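Local coordinates for HTH cro/C1-type domain-containing protein (Pseudomonas aeruginosa PAO1, PDB 7CSV) that serves as the HigA antitoxin and acts as a dimeric regulatory factor that recognises specific pseudopalindromic DNA motifs, at residues 39-42 with 43-47; 23-26 with 27-31; 88-91 with 92-96; 49-53 with 54-58. All coordinates share one frame; numbering follows the deposited sequence.

Contact 1. Residues 39-42 with 43-47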
loop_
_atom_site.group_PDB
_atom_site.type_symbol
_atom_site.label_atom_id
_atom_site.label_comp_id
_atom_site.label_asym_id
_atom_site.label_seq_id
_atom_site.Cartn_x
_atom_site.Cartn_y
_atom_site.Cartn_z
ATOM N N PRO A 39 -1.790 -2.613 -22.046
ATOM C CA PRO A 39 -2.534 -1.551 -21.352
ATOM C C PRO A 39 -2.335 -1.565 -19.846
ATOM O O PRO A 39 -2.442 -0.506 -19.215
ATOM C CB PRO A 39 -3.994 -1.833 -21.741
ATOM C CG PRO A 39 -3.893 -2.531 -23.056
ATOM C CD PRO A 39 -2.674 -3.396 -22.935
ATOM N N THR A 40 -2.030 -2.722 -19.247
ATOM C CA THR A 40 -1.731 -2.752 -17.816
ATOM C C THR A 40 -0.554 -1.840 -17.493
ATOM O O THR A 40 -0.652 -0.959 -16.631
ATOM C CB THR A 40 -1.447 -4.184 -17.355
ATOM O OG1 THR A 40 -2.536 -5.039 -17.725
ATOM C CG2 THR A 40 -1.273 -4.231 -15.834
ATOM N N VAL A 41 0.560 -2.011 -18.206
ATOM C CA VAL A 41 1.708 -1.140 -17.996
ATOM C C VAL A 41 1.417 0.263 -18.513
ATOM O O VAL A 41 1.835 1.260 -17.910
ATOM C CB VAL A 41 2.956 -1.729 -18.676
ATOM C CG1 VAL A 41 4.111 -0.759 -18.584
ATOM C CG2 VAL A 41 3.316 -3.082 -18.064
ATOM N N ASN A 42 0.714 0.365 -19.644
ATOM C CA ASN A 42 0.400 1.679 -20.196
ATOM C C ASN A 42 -0.373 2.526 -19.192
ATOM O O ASN A 42 -0.084 3.716 -19.029
ATOM C CB ASN A 42 -0.408 1.542 -21.487
ATOM C CG ASN A 42 0.455 1.185 -22.696
ATOM O OD1 ASN A 42 1.678 1.326 -22.675
ATOM N ND2 ASN A 42 -0.192 0.735 -23.761
ATOM N N ASP A 43 -1.366 1.931 -18.522
ATOM C CA ASP A 43 -2.157 2.682 -17.546
ATOM C C ASP A 43 -1.282 3.216 -16.413
ATOM O O ASP A 43 -1.466 4.348 -15.955
ATOM C CB ASP A 43 -3.275 1.807 -16.978
ATOM C CG ASP A 43 -4.345 1.456 -18.001
ATOM O OD1 ASP A 43 -4.472 2.165 -19.015
ATOM O OD2 ASP A 43 -5.076 0.471 -17.768
ATOM N N ILE A 44 -0.326 2.411 -15.939
ATOM C CA ILE A 44 0.511 2.829 -14.816
ATOM C C ILE A 44 1.411 3.997 -15.216
ATOM O O ILE A 44 1.521 4.988 -14.492
ATOM C CB ILE A 44 1.335 1.642 -14.284
ATOM C CG1 ILE A 44 0.417 0.621 -13.614
ATOM C CG2 ILE A 44 2.426 2.138 -13.321
ATOM C CD1 ILE A 44 1.011 -0.808 -13.587
ATOM N N VAL A 45 2.083 3.893 -16.366
ATOM C CA VAL A 45 2.998 4.964 -16.746
ATOM C C VAL A 45 2.236 6.229 -17.103
ATOM O O VAL A 45 2.791 7.324 -17.003
ATOM C CB VAL A 45 3.918 4.552 -17.909
ATOM C CG1 VAL A 45 4.694 3.288 -17.549
ATOM C CG2 VAL A 45 3.130 4.371 -19.186
ATOM N N ARG A 46 0.983 6.098 -17.525
ATOM C CA ARG A 46 0.115 7.248 -17.757
ATOM C C ARG A 46 -0.513 7.768 -16.474
ATOM O O ARG A 46 -1.294 8.732 -16.530
ATOM C CB ARG A 46 -0.985 6.876 -18.745
ATOM C CG ARG A 46 -0.511 6.670 -20.176
ATOM C CD ARG A 46 -0.467 7.992 -20.924
ATOM N NE ARG A 46 -1.769 8.349 -21.480
ATOM C CZ ARG A 46 -2.634 9.178 -20.904
ATOM N NH1 ARG A 46 -3.796 9.433 -21.499
ATOM N NH2 ARG A 46 -2.349 9.750 -19.740
ATOM N N GLU A 47 -0.203 7.143 -15.330
ATOM C CA GLU A 47 -0.718 7.564 -14.024
ATOM C C GLU A 47 -2.240 7.411 -13.939
ATOM O O GLU A 47 -2.923 8.187 -13.262
ATOM C CB GLU A 47 -0.255 8.991 -13.699
ATOM C CG GLU A 47 1.246 9.152 -13.958
ATOM C CD GLU A 47 1.845 10.436 -13.421
ATOM O OE1 GLU A 47 1.180 11.146 -12.636
ATOM O OE2 GLU A 47 2.997 10.735 -13.800
#
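Val41 and Val45, one turn apart on helix 38-45, touch through their CG1 methyls at 4.2 Å. Val45 CG1 stands beside its own backbone N and anti to the carbonyl carbon (chi1 -56°), which also brings its CG2 to 3.3 Å from Asn42 O. Short branched side chains suit this inward face: Val41 packs on Pro27, Leu30 and Ala31 of helix 27-34, while Val45 faces Leu15 and Leu20 of helix 11-23. Ile44, its CG1 beside its own backbone N, runs alongside the previous turn, CD1 3.5 Å from Thr40 O, and it also packs on Leu15 and Ile51.

By its place in the Cro/C1-type fold, this is the second helix of the helix-turn-helix, the one that in such proteins usually enters the major groove as recognition helix; here it probably does the same.

Backbone bonds hold the turns together. Asp43 N donates to Pro39 O at 2.8 Å, and Val45 N to Val41 O at 3.1 Å, with a nearly straight N-H (170°). Ile44 N to Thr40 O is weak, whereas Arg46 N grips Asn42 O at 3.0 Å.

Among the polar side chains, Asp43 sets its carboxylate beside the carbonyl of Pro39, one turn earlier. Asp43 OD2 lies 3.2 Å from Pro39 O, but both are acceptors and cannot bond; the partner of OD2 is Arg49, in a salt bridge. Glu47 N bonds to Ile44 O at 2.9 Å, one of the two bonds back into the last turn that, with the positive phi of Glu47, make a Schellman motif.

Contact 2. Residues 23-26 with 27-31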
loop_
_atom_site.group_PDB
_atom_site.type_symbol
_atom_site.label_atom_id
_atom_site.label_comp_id
_atom_site.label_asym_id
_atom_site.label_seq_id
_atom_site.Cartn_x
_atom_site.Cartn_y
_atom_site.Cartn_z
ATOM N N PHE A 23 16.945 2.205 -18.650
ATOM C CA PHE A 23 17.334 1.033 -19.421
ATOM C C PHE A 23 16.855 1.070 -20.867
ATOM O O PHE A 23 17.045 0.080 -21.588
ATOM C CB PHE A 23 16.810 -0.235 -18.745
ATOM C CG PHE A 23 17.405 -0.485 -17.395
ATOM C CD1 PHE A 23 18.692 -0.982 -17.274
ATOM C CD2 PHE A 23 16.678 -0.233 -16.243
ATOM C CE1 PHE A 23 19.245 -1.221 -16.029
ATOM C CE2 PHE A 23 17.225 -0.467 -14.998
ATOM C CZ PHE A 23 18.512 -0.962 -14.889
ATOM N N ASP A 24 16.226 2.165 -21.302
ATOM C CA ASP A 24 15.721 2.307 -22.672
ATOM C C ASP A 24 14.683 1.233 -23.001
ATOM O O ASP A 24 14.679 0.653 -24.089
ATOM C CB ASP A 24 16.866 2.287 -23.692
ATOM C CG ASP A 24 16.466 2.866 -25.041
ATOM O OD1 ASP A 24 15.295 3.283 -25.200
ATOM O OD2 ASP A 24 17.324 2.895 -25.947
ATOM N N ILE A 25 13.786 0.967 -22.057
ATOM C CA ILE A 25 12.715 -0.005 -22.241
ATOM C C ILE A 25 11.406 0.730 -22.476
ATOM O O ILE A 25 11.027 1.616 -21.697
ATOM C CB ILE A 25 12.598 -0.948 -21.031
ATOM C CG1 ILE A 25 13.897 -1.717 -20.821
ATOM C CG2 ILE A 25 11.416 -1.877 -21.212
ATOM C CD1 ILE A 25 13.950 -2.455 -19.498
ATOM N N SER A 26 10.703 0.357 -23.541
ATOM C CA SER A 26 9.378 0.882 -23.784
ATOM C C SER A 26 8.371 0.233 -22.836
ATOM O O SER A 26 8.594 -0.876 -22.342
ATOM C CB SER A 26 8.964 0.623 -25.227
ATOM O OG SER A 26 8.533 -0.721 -25.382
ATOM N N PRO A 27 7.248 0.906 -22.571
ATOM C CA PRO A 27 6.210 0.270 -21.745
ATOM C C PRO A 27 5.728 -1.050 -22.319
ATOM O O PRO A 27 5.502 -2.004 -21.563
ATOM C CB PRO A 27 5.098 1.325 -21.714
ATOM C CG PRO A 27 5.824 2.615 -21.881
ATOM C CD PRO A 27 6.927 2.316 -22.860
ATOM N N ALA A 28 5.588 -1.132 -23.646
ATOM C CA ALA A 28 5.157 -2.375 -24.278
ATOM C C ALA A 28 6.185 -3.482 -24.092
ATOM O O ALA A 28 5.819 -4.636 -23.823
ATOM C CB ALA A 28 4.885 -2.141 -25.764
ATOM N N ALA A 29 7.474 -3.160 -24.246
ATOM C CA ALA A 29 8.520 -4.149 -24.014
ATOM C C ALA A 29 8.522 -4.611 -22.564
ATOM O O ALA A 29 8.800 -5.782 -22.276
ATOM C CB ALA A 29 9.881 -3.570 -24.400
ATOM N N LEU A 30 8.217 -3.699 -21.634
ATOM C CA LEU A 30 8.110 -4.094 -20.236
ATOM C C LEU A 30 6.927 -5.027 -20.022
ATOM O O LEU A 30 7.045 -6.032 -19.313
ATOM C CB LEU A 30 7.979 -2.860 -19.338
ATOM C CG LEU A 30 7.767 -3.181 -17.852
ATOM C CD1 LEU A 30 8.959 -3.920 -17.288
ATOM C CD2 LEU A 30 7.505 -1.917 -17.040
ATOM N N ALA A 31 5.779 -4.724 -20.641
ATOM C CA ALA A 31 4.616 -5.594 -20.489
ATOM C C ALA A 31 4.907 -7.000 -20.995
ATOM O O ALA A 31 4.537 -7.988 -20.351
ATOM C CB ALA A 31 3.412 -5.002 -21.213
#
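Ser26 is the N-cap of helix 27-34, the first helix of the helix-turn-helix, and both its side chain and its carbonyl serve the opening turn. Ser26 OG accepts from Ala29 N at 2.9 Å along a nearly straight N-H (164°). The hydroxyl gets there because chi1 is 79°, setting OG between the backbone N and the carbonyl carbon, turned to the exposed amides of the first turn. Serine suits the place, being short enough to bend back on its own chain and carrying an oxygen that can accept. Ser26 O then takes the ordinary helical bond from Leu30 N, also at 2.9 Å.

Proline fits the next position, where the helix has no use for an N-H, which proline lacks, and phi is already near the value its ring imposes. Ala29 CB lies 3.3 Å from Ser26 OG, a place that a small side chain fits.

Ile25, just before the cap, lays CG2 over the side of the first turn, 3.9 Å from Ala29 CB and 4.0 Å from Leu30 CB. Ile25 and Leu30 both go on to Leu20, Tyr62 and Phe63, and Ile25 also meets Leu97 of the second subunit. An apolar residue ahead of the N-cap, packed on the one that follows it by five, together with a serine cap, is typical of a helix start closed by a hydrophobic staple.

Contact 3. Residues 88-91 with 92-96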
loop_
_atom_site.group_PDB
_atom_site.type_symbol
_atom_site.label_atom_id
_atom_site.label_comp_id
_atom_site.label_asym_id
_atom_site.label_seq_id
_atom_site.Cartn_x
_atom_site.Cartn_y
_atom_site.Cartn_z
ATOM N N LYS A 88 -7.594 17.216 6.105
ATOM C CA LYS A 88 -7.904 18.322 7.010
ATOM C C LYS A 88 -9.142 18.029 7.846
ATOM O O LYS A 88 -9.169 18.337 9.047
ATOM C CB LYS A 88 -8.082 19.616 6.227
ATOM C CG LYS A 88 -6.849 20.015 5.446
ATOM C CD LYS A 88 -5.662 20.230 6.356
ATOM C CE LYS A 88 -4.442 20.626 5.536
ATOM N NZ LYS A 88 -3.427 21.334 6.367
ATOM N N GLN A 89 -10.183 17.460 7.229
ATOM C CA GLN A 89 -11.373 17.064 7.980
ATOM C C GLN A 89 -11.049 15.981 8.998
ATOM O O GLN A 89 -11.534 16.021 10.132
ATOM C CB GLN A 89 -12.462 16.573 7.022
ATOM C CG GLN A 89 -13.741 16.082 7.716
ATOM C CD GLN A 89 -14.509 17.207 8.381
ATOM O OE1 GLN A 89 -14.606 18.308 7.837
ATOM N NE2 GLN A 89 -15.058 16.939 9.562
ATOM N N ILE A 90 -10.233 14.998 8.604
ATOM C CA ILE A 90 -9.852 13.932 9.527
ATOM C C ILE A 90 -9.162 14.514 10.751
ATOM O O ILE A 90 -9.472 14.153 11.894
ATOM C CB ILE A 90 -8.957 12.899 8.814
ATOM C CG1 ILE A 90 -9.797 12.027 7.885
ATOM C CG2 ILE A 90 -8.230 12.031 9.834
ATOM C CD1 ILE A 90 -8.958 11.090 6.971
ATOM N N GLU A 91 -8.222 15.431 10.536
ATOM C CA GLU A 91 -7.537 16.048 11.664
ATOM C C GLU A 91 -8.475 16.922 12.477
ATOM O O GLU A 91 -8.303 17.045 13.697
ATOM C CB GLU A 91 -6.331 16.840 11.162
ATOM C CG GLU A 91 -5.231 15.900 10.713
ATOM C CD GLU A 91 -4.190 16.531 9.815
ATOM O OE1 GLU A 91 -4.370 17.682 9.370
ATOM O OE2 GLU A 91 -3.188 15.840 9.545
ATOM N N HIS A 92 -9.483 17.509 11.825
ATOM C CA HIS A 92 -10.466 18.328 12.526
ATOM C C HIS A 92 -11.371 17.499 13.429
ATOM O O HIS A 92 -11.798 17.987 14.483
ATOM C CB HIS A 92 -11.291 19.110 11.501
ATOM C CG HIS A 92 -12.404 19.924 12.088
ATOM N ND1 HIS A 92 -12.186 21.060 12.839
ATOM C CD2 HIS A 92 -13.747 19.782 12.003
ATOM C CE1 HIS A 92 -13.347 21.574 13.204
ATOM N NE2 HIS A 92 -14.311 20.817 12.711
ATOM N N GLU A 93 -11.687 16.263 13.048
ATOM C CA GLU A 93 -12.705 15.517 13.774
ATOM C C GLU A 93 -12.165 14.417 14.670
ATOM O O GLU A 93 -12.935 13.868 15.460
ATOM C CB GLU A 93 -13.727 14.915 12.807
ATOM C CG GLU A 93 -13.160 13.849 11.898
ATOM C CD GLU A 93 -14.049 13.568 10.706
ATOM O OE1 GLU A 93 -14.995 14.346 10.458
ATOM O OE2 GLU A 93 -13.803 12.570 10.007
ATOM N N ILE A 94 -10.882 14.069 14.575
ATOM C CA ILE A 94 -10.300 13.031 15.419
ATOM C C ILE A 94 -9.376 13.692 16.430
ATOM O O ILE A 94 -8.433 14.399 16.052
ATOM C CB ILE A 94 -9.557 11.979 14.584
ATOM C CG1 ILE A 94 -10.547 11.262 13.673
ATOM C CG2 ILE A 94 -8.863 10.972 15.493
ATOM C CD1 ILE A 94 -9.903 10.215 12.805
ATOM N N GLU A 95 -9.660 13.477 17.713
ATOM C CA GLU A 95 -8.816 13.971 18.791
ATOM C C GLU A 95 -7.809 12.892 19.150
ATOM O O GLU A 95 -8.222 11.795 19.550
ATOM C CB GLU A 95 -9.654 14.314 20.013
ATOM C CG GLU A 95 -8.853 14.841 21.196
ATOM C CD GLU A 95 -9.369 16.183 21.676
ATOM O OE1 GLU A 95 -8.927 16.649 22.750
ATOM O OE2 GLU A 95 -10.222 16.768 20.970
ATOM N N PRO A 96 -6.505 13.137 19.011
ATOM C CA PRO A 96 -5.528 12.072 19.285
ATOM C C PRO A 96 -5.659 11.528 20.696
ATOM O O PRO A 96 -5.985 12.250 21.639
ATOM C CB PRO A 96 -4.177 12.768 19.079
ATOM C CG PRO A 96 -4.479 13.875 18.112
ATOM C CD PRO A 96 -5.858 14.348 18.478
#
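The amide of Gln89 and the carboxylate of Glu93 stand with their planes 66° apart, joined by a single strong bond. Gln89 NE2 donates to Glu93 OE1 at 2.7 Å; the acceptor lies in the amide plane, but the donor comes from above the carboxylate plane, 44° out of it. The same NE2 sits at the edge of the His92 ring, in its plane, 4.0 Å from CD2. Gln89 CG is anti to the backbone N, and a bend at chi2 then swings the amide across the Glu93 chain at about a right angle. Glu93 CG stands between its backbone N and carbonyl carbon (chi1 66°), and the extended chain beyond brings the carboxylate back over Gln89. Glutamine and glutamate suit positions four apart on a helix surface, where flexible chains can bring donor to acceptor. The carboxylate has two partners, since Glu93 OE2 makes a salt bridge with Arg58 of the second subunit.

On the buried side Ile90 and Ile94 lie side by side, pointing the same way, with Ile90 CG2 3.9 Å from Ile94 CD1. They pack against Asp54 and Arg58 of the second subunit respectively.

Ile90 O accepts from Ile94 N at 3.0 Å and also from Glu93 N at 3.3 Å; Glu93 N comes from above the carbonyl plane, so its bond is the poorer. A carbonyl taking both an i+3 and an i+4 amide is common in the last turn of a helix, here the end of helix 67-93, docked on the partner subunit.

Contact 4. Residues 49-53 with 54-58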
loop_
_atom_site.group_PDB
_atom_site.type_symbol
_atom_site.label_atom_id
_atom_site.label_comp_id
_atom_site.label_asym_id
_atom_site.label_seq_id
_atom_site.Cartn_x
_atom_site.Cartn_y
_atom_site.Cartn_z
ATOM N N ARG A 49 -3.536 4.189 -13.239
ATOM C CA ARG A 49 -3.758 2.953 -12.512
ATOM C C ARG A 49 -2.639 2.816 -11.494
ATOM O O ARG A 49 -1.504 3.211 -11.769
ATOM C CB ARG A 49 -3.785 1.749 -13.461
ATOM C CG ARG A 49 -3.874 0.410 -12.770
ATOM C CD ARG A 49 -3.278 -0.698 -13.624
ATOM N NE ARG A 49 -4.003 -0.906 -14.875
ATOM C CZ ARG A 49 -5.160 -1.556 -14.970
ATOM N NH1 ARG A 49 -5.743 -1.703 -16.150
ATOM N NH2 ARG A 49 -5.740 -2.054 -13.885
ATOM N N GLY A 50 -2.966 2.284 -10.318
ATOM C CA GLY A 50 -1.946 2.040 -9.314
ATOM C C GLY A 50 -1.245 0.702 -9.487
ATOM O O GLY A 50 -1.609 -0.125 -10.330
ATOM N N ILE A 51 -0.211 0.506 -8.669
ATOM C CA ILE A 51 0.533 -0.752 -8.611
ATOM C C ILE A 51 -0.198 -1.708 -7.685
ATOM O O ILE A 51 -0.334 -1.444 -6.484
ATOM C CB ILE A 51 1.964 -0.528 -8.104
ATOM C CG1 ILE A 51 2.664 0.577 -8.880
ATOM C CG2 ILE A 51 2.763 -1.835 -8.160
ATOM C CD1 ILE A 51 2.801 0.276 -10.292
ATOM N N SER A 52 -0.651 -2.828 -8.234
ATOM C CA SER A 52 -1.204 -3.902 -7.431
ATOM C C SER A 52 -0.083 -4.736 -6.805
ATOM O O SER A 52 1.076 -4.687 -7.225
ATOM C CB SER A 52 -2.084 -4.811 -8.284
ATOM O OG SER A 52 -1.273 -5.555 -9.192
ATOM N N ALA A 53 -0.455 -5.538 -5.804
ATOM C CA ALA A 53 0.520 -6.432 -5.187
ATOM C C ALA A 53 1.146 -7.350 -6.221
ATOM O O ALA A 53 2.363 -7.548 -6.222
ATOM C CB ALA A 53 -0.134 -7.253 -4.080
ATOM N N ASP A 54 0.322 -7.931 -7.097
ATOM C CA ASP A 54 0.843 -8.835 -8.120
ATOM C C ASP A 54 1.817 -8.101 -9.026
ATOM O O ASP A 54 2.905 -8.603 -9.313
ATOM C CB ASP A 54 -0.319 -9.432 -8.918
ATOM C CG ASP A 54 0.126 -10.429 -9.968
ATOM O OD1 ASP A 54 0.318 -11.609 -9.617
ATOM O OD2 ASP A 54 0.248 -10.030 -11.145
ATOM N N MET A 55 1.477 -6.864 -9.410
ATOM C CA MET A 55 2.365 -6.083 -10.266
ATOM C C MET A 55 3.653 -5.710 -9.545
ATOM O O MET A 55 4.712 -5.629 -10.172
ATOM C CB MET A 55 1.651 -4.816 -10.750
ATOM C CG MET A 55 0.982 -4.984 -12.105
ATOM S SD MET A 55 2.128 -5.347 -13.463
ATOM C CE MET A 55 3.413 -4.157 -13.205
ATOM N N ALA A 56 3.577 -5.443 -8.235
ATOM C CA ALA A 56 4.780 -5.116 -7.475
ATOM C C ALA A 56 5.740 -6.287 -7.435
ATOM O O ALA A 56 6.963 -6.106 -7.487
ATOM C CB ALA A 56 4.413 -4.713 -6.048
ATOM N N ILE A 57 5.204 -7.497 -7.298
ATOM C CA ILE A 57 6.065 -8.681 -7.326
ATOM C C ILE A 57 6.710 -8.838 -8.701
ATOM O O ILE A 57 7.906 -9.144 -8.808
ATOM C CB ILE A 57 5.261 -9.927 -6.915
ATOM C CG1 ILE A 57 4.805 -9.808 -5.453
ATOM C CG2 ILE A 57 6.093 -11.204 -7.102
ATOM C CD1 ILE A 57 3.761 -10.838 -5.053
ATOM N N ARG A 58 5.946 -8.596 -9.770
ATOM C CA ARG A 58 6.499 -8.690 -11.120
ATOM C C ARG A 58 7.588 -7.650 -11.349
ATOM O O ARG A 58 8.653 -7.964 -11.885
ATOM C CB ARG A 58 5.389 -8.553 -12.165
ATOM C CG ARG A 58 4.330 -9.630 -12.066
ATOM C CD ARG A 58 3.278 -9.528 -13.151
ATOM N NE ARG A 58 2.332 -10.636 -13.016
ATOM C CZ ARG A 58 2.452 -11.820 -13.615
ATOM N NH1 ARG A 58 3.467 -12.078 -14.438
ATOM N NH2 ARG A 58 1.545 -12.759 -13.394
#
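A chi1 of 70° places Ser52 OG between its backbone N and carbonyl carbon, where it can turn back to accept from Met55 N at 3.1 Å. Asp54 takes the other course, CG anti to the backbone N (chi1 -178°), which carries its carboxylate down the helix surface to Arg58. There Asp54 OD2 meets Arg58 NE at 2.9 Å in a salt bridge; OD2 is approached on the syn side but 33° out of the carboxylate plane, and it lies in the guanidinium plane, at the edge of that group. Aspartate suits the first turn, since its negative charge is probably welcome near the positive end of the helix dipole.

Ser52 O accepts from Ala56 N at 2.8 Å, nearly in line with the carbonyl, and Ala53 O from Ile57 N at 3.0 Å. The small Ala56 allows close packing: Ile51 CG2 rests 3.9 Å from its CB and 4.1 Å from Met55 CB. Around this apolar patch lie Trp70, touched by Ile51 and Ala56, and Ile44, touched by Met55. Asp54, Ala53 and Ile57 face the second subunit. With its serine N-cap and the isoleucine ahead of it packed on Ala56, the turn forms the N-terminal cap of helix 53-63 in the Cro/C1-type domain, set at the dimer interface.

How the contacts relate
Along the chain the order is contact 2, contact 1, contact 4, contact 3. The first three lie in the helical DNA-binding domain. Contact 2 opens helix 27-34 and contact 1 lies on helix 38-45, the two helices of the helix-turn-helix; their centres are 11 Å apart and they touch. Contact 4, its centre also 11 Å from that of contact 1, starts helix 53-63 and touches contact 1. Contact 3 is remote, its centre 31 Å from that of contact 4, at the far end of helix 67-93. Contacts 2, 3 and 4 all reach the second subunit, so the long helix carries the dimer contact well away from its own DNA-binding domain.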